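Local coordinates for protein acyl-CoA dehydrogenase (Bacillus anthracis, PDB 3OWA) that binds FAD and probably oxidises acyl-CoA thioesters to 2-enoyl-CoA, passing the electrons to the flavin, at residues A[222-227]-A[232-237]; A[479-484]-A[552-557]; A[493-498]-A[547-552]. One frame throughout, in Å; residues are numbered along the deposited sequence. Where two conformers were deposited one is given.

Interaction 1. Residues A[222-227]-A[232-237]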
# COMPACT_ATOMS: atom_id res chain seq x y z
N SER A 222 -21.56 -4.62 22.83
CA SER A 222 -21.13 -5.97 22.40
C SER A 222 -19.71 -6.20 22.90
O SER A 222 -19.07 -5.30 23.42
CB SER A 222 -21.13 -6.01 20.87
OG SER A 222 -20.02 -5.24 20.40
N PRO A 223 -19.19 -7.42 22.70
CA PRO A 223 -17.78 -7.66 22.90
C PRO A 223 -16.90 -6.78 21.98
O PRO A 223 -17.37 -6.28 20.94
CB PRO A 223 -17.64 -9.15 22.49
CG PRO A 223 -19.02 -9.74 22.75
CD PRO A 223 -19.93 -8.65 22.29
N GLU A 224 -15.64 -6.58 22.36
CA GLU A 224 -14.64 -5.92 21.49
C GLU A 224 -14.55 -6.54 20.09
O GLU A 224 -14.63 -7.76 19.96
CB GLU A 224 -13.27 -5.98 22.09
CG GLU A 224 -13.15 -5.06 23.29
CD GLU A 224 -13.14 -3.55 22.94
OE1 GLU A 224 -12.58 -3.23 21.88
OE2 GLU A 224 -13.65 -2.68 23.72
N GLU A 225 -14.37 -5.72 19.06
CA GLU A 225 -14.02 -6.23 17.74
C GLU A 225 -12.58 -6.72 17.71
O GLU A 225 -11.71 -6.23 18.48
CB GLU A 225 -14.13 -5.09 16.70
CG GLU A 225 -15.50 -4.54 16.58
CD GLU A 225 -16.41 -5.45 15.81
OE1 GLU A 225 -17.53 -5.00 15.50
OE2 GLU A 225 -16.01 -6.58 15.46
N LYS A 226 -12.32 -7.69 16.84
CA LYS A 226 -10.95 -8.15 16.53
C LYS A 226 -10.46 -7.42 15.29
O LYS A 226 -11.06 -7.52 14.24
CB LYS A 226 -10.93 -9.68 16.36
CG LYS A 226 -11.36 -10.42 17.60
CD LYS A 226 -11.45 -11.91 17.37
CE LYS A 226 -11.93 -12.63 18.63
NZ LYS A 226 -13.43 -12.67 18.71
N LYS A 227 -9.43 -6.59 15.43
CA LYS A 227 -9.12 -5.65 14.37
C LYS A 227 -7.75 -5.90 13.81
O LYS A 227 -6.84 -6.36 14.54
CB LYS A 227 -9.12 -4.18 14.91
CG LYS A 227 -10.48 -3.81 15.56
CD LYS A 227 -10.71 -2.29 15.77
CE LYS A 227 -9.71 -1.55 16.70
NZ LYS A 227 -9.49 -2.24 18.01
N CYS A 232 -5.17 -1.23 20.47
CA CYS A 232 -5.44 -0.72 21.78
C CYS A 232 -6.62 0.28 21.82
O CYS A 232 -7.01 0.68 22.90
CB CYS A 232 -4.19 -0.06 22.33
SG CYS A 232 -3.76 1.34 21.42
N SER A 233 -7.22 0.64 20.68
CA SER A 233 -8.45 1.43 20.73
C SER A 233 -9.67 0.51 20.97
O SER A 233 -9.91 -0.47 20.22
CB SER A 233 -8.61 2.16 19.37
OG SER A 233 -9.82 2.94 19.34
N SER A 234 -10.52 0.84 21.94
CA SER A 234 -11.72 0.05 22.20
C SER A 234 -12.72 0.24 21.07
O SER A 234 -12.93 1.39 20.64
CB SER A 234 -12.37 0.50 23.52
OG SER A 234 -13.72 -0.07 23.55
N THR A 235 -13.34 -0.83 20.56
CA THR A 235 -14.23 -0.70 19.43
C THR A 235 -15.35 -1.71 19.61
O THR A 235 -15.09 -2.90 19.61
CB THR A 235 -13.46 -0.98 18.06
OG1 THR A 235 -12.28 -0.13 17.98
CG2 THR A 235 -14.32 -0.64 16.86
N ARG A 236 -16.58 -1.27 19.88
CA ARG A 236 -17.70 -2.18 20.12
C ARG A 236 -18.95 -1.67 19.49
O ARG A 236 -19.03 -0.53 19.09
CB ARG A 236 -18.01 -2.31 21.64
CG ARG A 236 -16.82 -2.69 22.55
CD ARG A 236 -17.31 -2.86 23.97
NE ARG A 236 -16.21 -3.27 24.84
CZ ARG A 236 -16.38 -3.66 26.09
NH1 ARG A 236 -17.62 -3.73 26.62
NH2 ARG A 236 -15.31 -4.00 26.81
N THR A 237 -19.98 -2.51 19.46
CA THR A 237 -21.27 -2.03 19.01
C THR A 237 -21.99 -1.48 20.24
O THR A 237 -21.95 -2.10 21.31
CB THR A 237 -22.06 -3.25 18.40
OG1 THR A 237 -21.45 -3.57 17.15
CG2 THR A 237 -23.55 -2.92 18.17
O HOH W 1 -18.84 -2.92 16.43

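Interaction 2. Residues A[479-484]-A[552-557]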
# COMPACT_ATOMS: atom_id res chain seq x y z
N ALA A 479 -17.83 19.78 -16.51
CA ALA A 479 -19.13 20.33 -16.09
C ALA A 479 -19.96 20.75 -17.30
O ALA A 479 -21.12 20.36 -17.42
CB ALA A 479 -18.95 21.48 -15.11
N GLN A 480 -19.35 21.50 -18.21
CA GLN A 480 -20.04 21.90 -19.44
C GLN A 480 -20.49 20.68 -20.28
O GLN A 480 -21.48 20.76 -21.00
CB GLN A 480 -19.22 22.90 -20.27
CG GLN A 480 -18.23 22.30 -21.26
CD GLN A 480 -18.12 23.12 -22.55
OE1 GLN A 480 -18.75 24.17 -22.70
NE2 GLN A 480 -17.32 22.63 -23.50
N LYS A 481 -19.77 19.57 -20.16
CA LYS A 481 -20.10 18.36 -20.92
C LYS A 481 -21.27 17.54 -20.32
O LYS A 481 -22.17 17.14 -21.04
CB LYS A 481 -18.86 17.48 -21.06
CG LYS A 481 -18.89 16.48 -22.20
CD LYS A 481 -19.70 15.24 -21.86
CE LYS A 481 -19.18 14.00 -22.59
NZ LYS A 481 -19.45 14.00 -24.04
N TYR A 482 -21.24 17.29 -19.01
CA TYR A 482 -22.25 16.41 -18.40
C TYR A 482 -23.35 17.17 -17.69
O TYR A 482 -24.42 16.62 -17.43
CB TYR A 482 -21.60 15.43 -17.44
CG TYR A 482 -20.84 14.35 -18.15
CD1 TYR A 482 -21.51 13.25 -18.69
CD2 TYR A 482 -19.46 14.44 -18.30
CE1 TYR A 482 -20.81 12.26 -19.36
CE2 TYR A 482 -18.75 13.46 -18.96
CZ TYR A 482 -19.43 12.36 -19.49
OH TYR A 482 -18.73 11.38 -20.15
N GLY A 483 -23.06 18.43 -17.36
CA GLY A 483 -24.02 19.29 -16.66
C GLY A 483 -24.30 18.88 -15.23
O GLY A 483 -23.38 18.62 -14.45
N LYS A 484 -25.58 18.83 -14.91
CA LYS A 484 -26.04 18.40 -13.60
C LYS A 484 -25.84 16.89 -13.40
O LYS A 484 -25.94 16.40 -12.27
CB LYS A 484 -27.51 18.78 -13.39
CG LYS A 484 -27.78 20.30 -13.52
CD LYS A 484 -29.15 20.69 -12.98
CE LYS A 484 -29.28 22.20 -12.78
NZ LYS A 484 -30.55 22.58 -12.09
N ILE A 552 -9.51 13.02 -22.52
CA ILE A 552 -9.83 11.90 -23.38
C ILE A 552 -11.21 11.29 -23.10
O ILE A 552 -11.84 10.74 -24.01
CB ILE A 552 -8.74 10.81 -23.28
CG1 ILE A 552 -7.39 11.34 -23.77
CG2 ILE A 552 -9.15 9.56 -24.05
CD1 ILE A 552 -6.20 10.44 -23.36
N ALA A 553 -11.66 11.36 -21.85
CA ALA A 553 -12.96 10.80 -21.50
C ALA A 553 -14.08 11.78 -21.84
O ALA A 553 -15.25 11.42 -21.89
CB ALA A 553 -13.00 10.47 -20.02
N VAL A 554 -13.71 13.04 -22.05
CA VAL A 554 -14.70 14.10 -22.15
C VAL A 554 -14.88 14.64 -23.57
O VAL A 554 -15.94 15.16 -23.89
CB VAL A 554 -14.39 15.21 -21.12
CG1 VAL A 554 -14.87 16.55 -21.57
CG2 VAL A 554 -14.98 14.82 -19.76
N GLU A 555 -13.87 14.46 -24.41
CA GLU A 555 -13.91 14.96 -25.79
C GLU A 555 -13.27 13.98 -26.76
O GLU A 555 -12.61 13.02 -26.34
CB GLU A 555 -13.20 16.31 -25.85
CG GLU A 555 -14.09 17.46 -25.37
CD GLU A 555 -13.30 18.60 -24.72
OE1 GLU A 555 -12.05 18.57 -24.73
OE2 GLU A 555 -13.96 19.53 -24.19
N ASN A 556 -13.46 14.22 -28.07
CA ASN A 556 -12.83 13.39 -29.11
C ASN A 556 -12.49 14.11 -30.43
O ASN A 556 -12.89 15.26 -30.65
CB ASN A 556 -13.65 12.11 -29.37
CG ASN A 556 -15.10 12.41 -29.71
OD1 ASN A 556 -15.41 12.92 -30.78
ND2 ASN A 556 -15.99 12.08 -28.79
N GLY A 557 -11.74 13.41 -31.28
CA GLY A 557 -11.33 13.93 -32.59
C GLY A 557 -10.56 15.24 -32.53
O GLY A 557 -9.64 15.40 -31.72
O HOH W 2 -17.92 15.09 -26.13

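Interaction 3. Residues A[493-498]-A[547-552]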
# COMPACT_ATOMS: atom_id res chain seq x y z
N LEU A 493 -14.64 12.77 -11.65
CA LEU A 493 -14.68 13.55 -10.40
C LEU A 493 -13.43 13.32 -9.56
O LEU A 493 -12.88 14.25 -8.98
CB LEU A 493 -15.95 13.23 -9.57
CG LEU A 493 -17.30 13.60 -10.18
CD1 LEU A 493 -18.45 13.01 -9.36
CD2 LEU A 493 -17.45 15.11 -10.29
N VAL A 494 -12.99 12.07 -9.51
CA VAL A 494 -11.82 11.70 -8.72
C VAL A 494 -10.53 12.27 -9.35
O VAL A 494 -9.62 12.69 -8.62
CB VAL A 494 -11.77 10.18 -8.54
CG1 VAL A 494 -10.37 9.73 -8.11
CG2 VAL A 494 -12.79 9.77 -7.51
N ASN A 495 -10.45 12.30 -10.68
CA ASN A 495 -9.32 12.97 -11.37
C ASN A 495 -9.21 14.45 -11.02
O ASN A 495 -8.11 14.96 -10.77
CB ASN A 495 -9.39 12.81 -12.90
CG ASN A 495 -9.09 11.40 -13.36
OD1 ASN A 495 -8.44 10.63 -12.65
ND2 ASN A 495 -9.58 11.05 -14.54
N ILE A 496 -10.36 15.12 -10.99
CA ILE A 496 -10.41 16.53 -10.68
C ILE A 496 -10.01 16.72 -9.22
O ILE A 496 -9.18 17.57 -8.91
CB ILE A 496 -11.83 17.10 -10.95
CG1 ILE A 496 -12.11 17.11 -12.47
CG2 ILE A 496 -11.99 18.49 -10.36
CD1 ILE A 496 -13.55 17.22 -12.81
N ALA A 497 -10.57 15.90 -8.34
CA ALA A 497 -10.22 15.92 -6.92
C ALA A 497 -8.74 15.68 -6.69
O ALA A 497 -8.14 16.34 -5.85
CB ALA A 497 -11.06 14.91 -6.14
N ASP A 498 -8.14 14.76 -7.45
CA ASP A 498 -6.70 14.48 -7.34
C ASP A 498 -5.86 15.65 -7.85
O ASP A 498 -4.82 15.97 -7.27
CB ASP A 498 -6.33 13.18 -8.09
CG ASP A 498 -6.99 11.92 -7.48
OD1 ASP A 498 -7.44 11.97 -6.30
OD2 ASP A 498 -7.06 10.86 -8.16
N ALA A 547 -5.23 15.05 -15.94
CA ALA A 547 -5.89 15.93 -16.91
C ALA A 547 -6.07 15.24 -18.25
O ALA A 547 -7.15 15.30 -18.82
CB ALA A 547 -5.13 17.26 -17.06
N LYS A 548 -5.02 14.60 -18.75
CA LYS A 548 -5.08 13.84 -20.01
C LYS A 548 -6.19 12.81 -20.00
O LYS A 548 -6.97 12.74 -20.95
CB LYS A 548 -3.76 13.11 -20.30
CG LYS A 548 -2.66 14.00 -20.84
CD LYS A 548 -1.51 13.17 -21.42
CE LYS A 548 -0.24 14.03 -21.57
NZ LYS A 548 0.76 13.42 -22.51
N GLU A 549 -6.26 11.99 -18.94
CA GLU A 549 -7.30 10.97 -18.82
C GLU A 549 -8.70 11.59 -18.83
O GLU A 549 -9.62 11.07 -19.47
CB GLU A 549 -7.14 10.10 -17.54
CG GLU A 549 -8.18 8.97 -17.48
CD GLU A 549 -8.05 8.05 -16.25
OE1 GLU A 549 -8.33 8.49 -15.12
OE2 GLU A 549 -7.68 6.87 -16.42
N THR A 550 -8.85 12.71 -18.14
CA THR A 550 -10.14 13.40 -18.13
C THR A 550 -10.50 14.02 -19.49
O THR A 550 -11.64 13.94 -19.90
CB THR A 550 -10.19 14.45 -17.05
OG1 THR A 550 -9.88 13.84 -15.79
CG2 THR A 550 -11.59 15.04 -16.97
N LEU A 551 -9.52 14.62 -20.18
CA LEU A 551 -9.78 15.22 -21.52
C LEU A 551 -10.20 14.16 -22.54
O LEU A 551 -11.14 14.35 -23.30
CB LEU A 551 -8.57 16.03 -22.03
CG LEU A 551 -8.27 17.36 -21.31
CD1 LEU A 551 -6.95 18.01 -21.79
CD2 LEU A 551 -9.42 18.32 -21.49
N ILE A 552 -9.51 13.02 -22.52
CA ILE A 552 -9.83 11.90 -23.38
C ILE A 552 -11.21 11.29 -23.10
O ILE A 552 -11.84 10.74 -24.01
CB ILE A 552 -8.74 10.81 -23.28
CG1 ILE A 552 -7.39 11.34 -23.77
CG2 ILE A 552 -9.15 9.56 -24.05
CD1 ILE A 552 -6.20 10.44 -23.36

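Interaction 1. Residues A[222-227]-A[232-237]
Glu-224 reaches across to three consecutive residues, Ser-234, Thr-235 and Arg-236. Its CB lies to one side of the opposing segment, and the chain bends at CG (chi2 -71°), which brings the carboxylate in. CG passes NE of Arg-236, and CD faces the hydroxyl of Ser-234 and the N of Thr-235. Glu-224 OE1 accepts the backbone N-H of Thr-235 on its syn side, with N to OE1 at 2.8 Å. OE2 takes two donors. The hydroxyl of Ser-234 meets the syn lone pair of Glu-224 OE2, with OG to OE2 at 2.6 Å. NE of Arg-236 forms a salt bridge to Glu-224 OE2 at 2.9 Å, coming from above the carboxylate plane. The same OE2 sits at the edge of the guanidinium, close to its plane, and the two flat groups are turned 72° apart.

Further bonds join the segments. Glu-225 N donates to Thr-235 O at 3.0 Å. Ser-222 N donates to Thr-237 O at 3.0 Å, and the side-chain Ser-222 OG accepts from Thr-237 N at 2.9 Å. A water links Glu-225 OE1 to Thr-237 OG1. At the far end Lys-227 curls over Thr-235, and Lys-227 NZ donates to Ser-233 O at 2.9 Å, in the carbonyl plane. NZ also makes a weak hydrogen bond to Ile-230 O. Lys-227 and Thr-235 both belong to the FAD pocket and touch the cofactor.

Met-389 of the second subunit packs on Glu-225 and Lys-227. Segment 222-227 follows strand 219-221, and the chain then returns to strand 235-240 in the beta-rich middle domain. Strand 177-188 flanks strand 235-240 and brings Trp-186 against Glu-225 and Thr-235. Phe-64 of helix 64-76 packs on Glu-224 and Ser-234.

Interaction 2. Residues A[479-484]-A[552-557]
Lys-481 and Val-554 mark the closest backbone approach, with their CA atoms 7.0 Å apart, where the last turn of helix 458-482 meets the end of helix 526-554. The first helix is left at Gly-483, which takes a positive phi of 68°, a value that favours glycine. Gly-483 N still closes the final turn by donating to Ala-479 O at 2.7 Å. No direct hydrogen bond joins the two segments.

The side chain of Lys-481 runs alongside Val-554, the two pointing opposite ways. Lys-481 CG stands anti to the backbone N (chi1 -159°), which carries it toward Val-554, where it lies 3.6 Å from Val-554 O and 4.1 Å from Val-554 CG1. The ammonium is tied to that carbonyl through a water, which accepts from Lys-481 NZ at 2.8 Å and donates to Val-554 O at 3.0 Å. Both helices belong to the all-helical C-terminal part of this acyl-CoA dehydrogenase, and the contact joins two of its helix ends.

Tyr-482 meets the other methyl of Val-554. The ring presents an edge to it, with Tyr-482 CE2 4.1 Å from Val-554 CG2. Lys-481 CD lies over the centre of one face of the Tyr-482 ring, 3.5 Å above the plane. Ile-492 of helix 490-520 packs against both Tyr-482 and Val-554. Ala-553 lies against Ile-579 of the second subunit.

Interaction 3. Residues A[493-498]-A[547-552]
Asn-495 gives its side-chain amide to two consecutive residues of the facing helix, Glu-549 and Thr-550. The shorter and straighter bond runs from Asn-495 ND2 to Glu-549 OE1, 2.9 Å long with an N-H...O angle of 153°. It uses the anti lone pair of OE1, the one away from the other carboxylate oxygen, and OE1 lies in the amide plane. The second bond, from Asn-495 ND2 to Thr-550 OG1, measures 3.1 Å. It is more bent, and the hydroxyl is tilted from the amide plane. With both bonds made, the nitrogen is gripped from two directions, which should limit rotation of the amide.

The hydroxyl of Thr-550 also bonds to the backbone O of His-546, one turn back on its own helix. Asn-495 OD1 takes a weak hydrogen bond from His-546 ND1. With partners at both ends of the amide, one orientation of it is probably favoured.

Glu-549 reaches Asn-495 with CG anti to its backbone N (chi1 -176°) and an extended chain. The two side chains cross at about a right angle, although their flat ends are turned only 33° apart. Asn-495 and Thr-550 instead run past each other in opposite directions, and CB of Asn-495 lies 3.1 Å from OG1 of Thr-550. The backbones are closest here, with the CA atoms of Asn-495 and Thr-550 6.8 Å apart.

Apolar side chains lie beside the polar centre. Val-474 of helix 458-482 lies against Thr-550, and Val-578 of the second subunit touches Glu-549. Asn-495 and Thr-550 are buried, and the contact is an interhelical polar bridge between helices 490-520 and 526-554, two neighbours in the C-terminal helical bundle of an acyl-CoA dehydrogenase.

Overall arrangement
Along the chain, interaction 1 comes first. It closes a short loop, with four residues between its segments, in the middle domain beside FAD. It is complete before the other two begin. Interaction 2 then opens at the end of helix 458-482 and closes 68 residues later at the end of helix 526-554. Interaction 3 lies within that span, joining helix 490-520 to helix 526-554. The two share Ile-552, and their centres are about 11 Å apart. Together they tie three successive helices of the C-terminal region. Interaction 1 stands apart, its centre about 46 Å from that of interaction 2 and about 39 Å from that of interaction 3. All three touch the second subunit.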